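Local structure of prolyl oligopeptidase (5N4B) at residues 119-122 against 123-127; 510-513 against 514-518. The protein cleaves oligopeptides after prolyl residues and closes peptides into macrocycles in the biosynthesis of the amanitin mushroom toxins. The protein carries 1 engineered substitution. One frame throughout, in Å; residues are numbered along the deposited sequence.

Contact 1 (119-122 against 123-127); sequences PDFS and KGDDN
The ring of F121 meets D125 obliquely, CD1 lying 4.4 Å from OD2. One ring face carries P119, whose CB sits over the centre, 3.7 Å above the plane. W98 meets the ring edge-to-face, and L446 and R447 of strand 443-448 also touch it. The carboxylate of D125 has its main partners elsewhere: OD2 accepts from W98 NE1, and OD1 forms a salt bridge with R447.

The carboxylate of D120 is a second flat group that carries the contact. Its OD1 takes two donors from the same face of its plane: S122 OG at 2.7 Å, on the syn side, and S122 N at 3.1 Å. OG can turn back to D120 because it stands between the backbone N and the carbonyl carbon of S122 (chi1 72°). OD2 faces K123, whose chain crosses that of D120 at about a right angle. The salt bridge from OD2 to K123 NZ is long, at 3.8 Å, and a water bonded to both atoms bridges it.

Two i to i+3 backbone bonds close two overlapping turns. K123 N donates to D120 O at 3.1 Å, and G124 N to F121 O at 3.0 Å. N127 ND2 reaches back to K123 O at 2.8 Å. The arrangement is an Asx turn at D120 running into a 3-10 turn, with G124 as N-cap of helix 125-128, in the beta-propeller domain.

Contact 2 (510-513 against 514-518); sequences PIIL and TFLQT
Residues 510-513 and 514-518 are successive turns of one alpha-helix, joined by four backbone i to i+4 bonds. T514 N donates to P510 O, F515 N to I511 O, L516 N to I512 O and Q517 N to L513 O, all at 2.9 to 3.0 Å. P510 O is gripped twice. T514 OG1 also donates to it at 2.8 Å, from the opposite face of the carbonyl plane to T514 N. The hydroxyl lies anti to the carbonyl carbon of T514 (chi1 -65°), which turns it back toward the preceding turn. T518 repeats the pattern: its N and OG1 both donate to T514 O, with OG1 at 2.8 Å.

The apolar side chains pack one turn apart. I512 and L516 lie side by side and point the same way, with CG2 of I512 4.2 Å from CG of L516. L513 meets L516 at a slant, CD2 to CD1 at 4.2 Å.

L513 and L516 touch V479 of strand 473-481. I511 and F515 pack on helix 705-722, while P510, I511 and T514 touch S79 of helix 68-80. Helix 510-519 is the connection of a beta-alpha-beta unit, between the parallel strands 492-495 and 522-526.

How the contacts relate
Contact 1 comes first along the chain and closes long before contact 2 opens. Their centres are 30 Å apart and their nearest atoms about 17 Å, so they do not touch. Contact 1 belongs to the N-terminal beta-propeller. It lies between strands 109-113 and 129-133, neighbours in one four-stranded antiparallel sheet. Contact 2 belongs to the peptidase domain, of the alpha/beta-hydrolase clan, on a helix that packs against the eight-stranded mixed sheet. The pair therefore samples the two parts of a prolyl oligopeptidase without sharing a helix or sheet. Both lie away from the charge relay residues, among which A578 is engineered.

Contact 1 (119-122 against 123-127)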
# COMPACT_ATOMS: atom_id res chain seq x y z
N PRO A 119 -23.89 -18.28 -0.43
CA PRO A 119 -25.08 -17.48 -0.73
C PRO A 119 -25.26 -17.17 -2.20
O PRO A 119 -24.30 -17.12 -2.98
CB PRO A 119 -24.82 -16.18 0.06
CG PRO A 119 -23.98 -16.57 1.11
CD PRO A 119 -23.05 -17.62 0.56
N ASP A 120 -26.52 -16.95 -2.56
CA ASP A 120 -26.92 -16.25 -3.78
C ASP A 120 -26.91 -14.77 -3.42
O ASP A 120 -27.87 -14.24 -2.86
CB ASP A 120 -28.30 -16.70 -4.24
CG ASP A 120 -28.78 -15.92 -5.44
OD1 ASP A 120 -28.04 -15.04 -5.92
OD2 ASP A 120 -29.91 -16.23 -5.90
N PHE A 121 -25.80 -14.10 -3.73
CA PHE A 121 -25.62 -12.72 -3.30
C PHE A 121 -26.54 -11.74 -4.00
O PHE A 121 -26.69 -10.60 -3.51
CB PHE A 121 -24.15 -12.30 -3.38
CG PHE A 121 -23.28 -12.97 -2.41
CD1 PHE A 121 -23.20 -12.54 -1.10
CD2 PHE A 121 -22.52 -14.06 -2.79
CE1 PHE A 121 -22.39 -13.15 -0.22
CE2 PHE A 121 -21.70 -14.73 -1.90
CZ PHE A 121 -21.62 -14.27 -0.59
N SER A 122 -27.20 -12.16 -5.08
CA SER A 122 -28.21 -11.30 -5.70
C SER A 122 -29.37 -11.02 -4.76
O SER A 122 -30.11 -10.06 -4.99
CB SER A 122 -28.74 -11.90 -7.02
OG SER A 122 -29.59 -13.03 -6.83
N LYS A 123 -29.55 -11.82 -3.72
CA LYS A 123 -30.62 -11.57 -2.76
C LYS A 123 -30.30 -10.44 -1.79
O LYS A 123 -31.20 -9.96 -1.11
CB LYS A 123 -30.93 -12.85 -1.97
CG LYS A 123 -31.55 -13.94 -2.85
CD LYS A 123 -31.74 -15.24 -2.06
CE LYS A 123 -32.49 -16.27 -2.87
NZ LYS A 123 -31.80 -17.59 -2.87
N GLY A 124 -29.05 -10.00 -1.72
CA GLY A 124 -28.71 -8.92 -0.82
C GLY A 124 -28.00 -9.41 0.43
O GLY A 124 -28.40 -10.37 1.09
N ASP A 125 -26.91 -8.70 0.77
CA ASP A 125 -26.05 -9.11 1.87
C ASP A 125 -26.80 -9.31 3.19
O ASP A 125 -26.56 -10.29 3.90
CB ASP A 125 -24.95 -8.08 2.04
CG ASP A 125 -24.07 -8.01 0.83
OD1 ASP A 125 -24.52 -7.46 -0.22
OD2 ASP A 125 -22.94 -8.57 0.88
N ASP A 126 -27.71 -8.39 3.54
CA ASP A 126 -28.49 -8.52 4.78
C ASP A 126 -29.55 -9.59 4.72
O ASP A 126 -30.07 -9.99 5.77
CB ASP A 126 -29.15 -7.20 5.13
CG ASP A 126 -28.20 -6.27 5.77
OD1 ASP A 126 -27.60 -6.66 6.80
OD2 ASP A 126 -28.04 -5.16 5.23
N ASN A 127 -29.92 -10.04 3.56
CA ASN A 127 -30.84 -11.14 3.44
C ASN A 127 -30.17 -12.49 3.49
O ASN A 127 -30.85 -13.48 3.77
CB ASN A 127 -31.63 -11.01 2.15
CG ASN A 127 -32.64 -9.87 2.20
OD1 ASN A 127 -33.29 -9.66 3.22
ND2 ASN A 127 -32.74 -9.11 1.12
O HOH W 1 -31.07 -18.80 -5.07

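Contact 2 (510-513 against 514-518)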
# COMPACT_ATOMS: atom_id res chain seq x y z
N PRO A 510 -13.81 5.79 -8.25
CA PRO A 510 -14.96 6.55 -8.75
C PRO A 510 -14.72 8.04 -8.68
O PRO A 510 -15.27 8.75 -9.51
CB PRO A 510 -16.12 6.09 -7.85
CG PRO A 510 -15.42 5.63 -6.59
CD PRO A 510 -14.14 4.97 -7.07
N ILE A 511 -13.93 8.52 -7.73
CA ILE A 511 -13.66 9.95 -7.68
C ILE A 511 -12.85 10.39 -8.90
O ILE A 511 -13.14 11.43 -9.51
CB ILE A 511 -12.98 10.30 -6.35
CG1 ILE A 511 -14.04 10.20 -5.21
CG2 ILE A 511 -12.27 11.66 -6.42
CD1 ILE A 511 -13.57 10.64 -3.84
N ILE A 512 -11.78 9.65 -9.24
CA ILE A 512 -11.01 10.02 -10.42
C ILE A 512 -11.90 10.01 -11.64
O ILE A 512 -11.88 10.96 -12.44
CB ILE A 512 -9.76 9.15 -10.57
CG1 ILE A 512 -8.81 9.48 -9.42
CG2 ILE A 512 -9.11 9.42 -11.92
CD1 ILE A 512 -7.58 8.58 -9.27
N LEU A 513 -12.69 8.95 -11.85
CA LEU A 513 -13.54 8.93 -13.04
C LEU A 513 -14.52 10.09 -13.06
O LEU A 513 -14.80 10.67 -14.10
CB LEU A 513 -14.30 7.59 -13.17
CG LEU A 513 -13.39 6.37 -13.33
CD1 LEU A 513 -14.25 5.14 -13.51
CD2 LEU A 513 -12.38 6.49 -14.47
N THR A 514 -15.06 10.45 -11.91
CA THR A 514 -15.96 11.60 -11.84
C THR A 514 -15.23 12.87 -12.25
O THR A 514 -15.78 13.68 -13.01
CB THR A 514 -16.50 11.70 -10.42
OG1 THR A 514 -17.29 10.55 -10.13
CG2 THR A 514 -17.38 12.91 -10.25
N PHE A 515 -14.01 13.07 -11.79
CA PHE A 515 -13.24 14.23 -12.22
C PHE A 515 -13.04 14.22 -13.73
O PHE A 515 -13.21 15.25 -14.40
CB PHE A 515 -11.90 14.24 -11.52
CG PHE A 515 -11.05 15.46 -11.77
CD1 PHE A 515 -10.20 15.49 -12.85
CD2 PHE A 515 -11.13 16.56 -10.94
CE1 PHE A 515 -9.42 16.59 -13.09
CE2 PHE A 515 -10.34 17.65 -11.16
CZ PHE A 515 -9.49 17.68 -12.24
N LEU A 516 -12.70 13.07 -14.29
CA LEU A 516 -12.46 12.99 -15.73
C LEU A 516 -13.69 13.38 -16.51
O LEU A 516 -13.62 14.11 -17.51
CB LEU A 516 -12.01 11.58 -16.13
CG LEU A 516 -10.75 11.01 -15.44
CD1 LEU A 516 -10.32 9.75 -16.10
CD2 LEU A 516 -9.62 11.98 -15.39
N GLN A 517 -14.84 12.86 -16.11
CA GLN A 517 -16.09 13.19 -16.78
C GLN A 517 -16.48 14.65 -16.57
O GLN A 517 -16.89 15.31 -17.52
CB GLN A 517 -17.18 12.25 -16.31
CG GLN A 517 -18.50 12.43 -17.04
CD GLN A 517 -19.54 11.37 -16.76
OE1 GLN A 517 -19.28 10.37 -16.13
NE2 GLN A 517 -20.75 11.63 -17.20
N THR A 518 -16.29 15.17 -15.39
CA THR A 518 -16.72 16.53 -15.08
C THR A 518 -15.95 17.55 -15.90
O THR A 518 -16.50 18.55 -16.36
CB THR A 518 -16.51 16.78 -13.58
OG1 THR A 518 -17.40 15.93 -12.82
CG2 THR A 518 -16.78 18.22 -13.19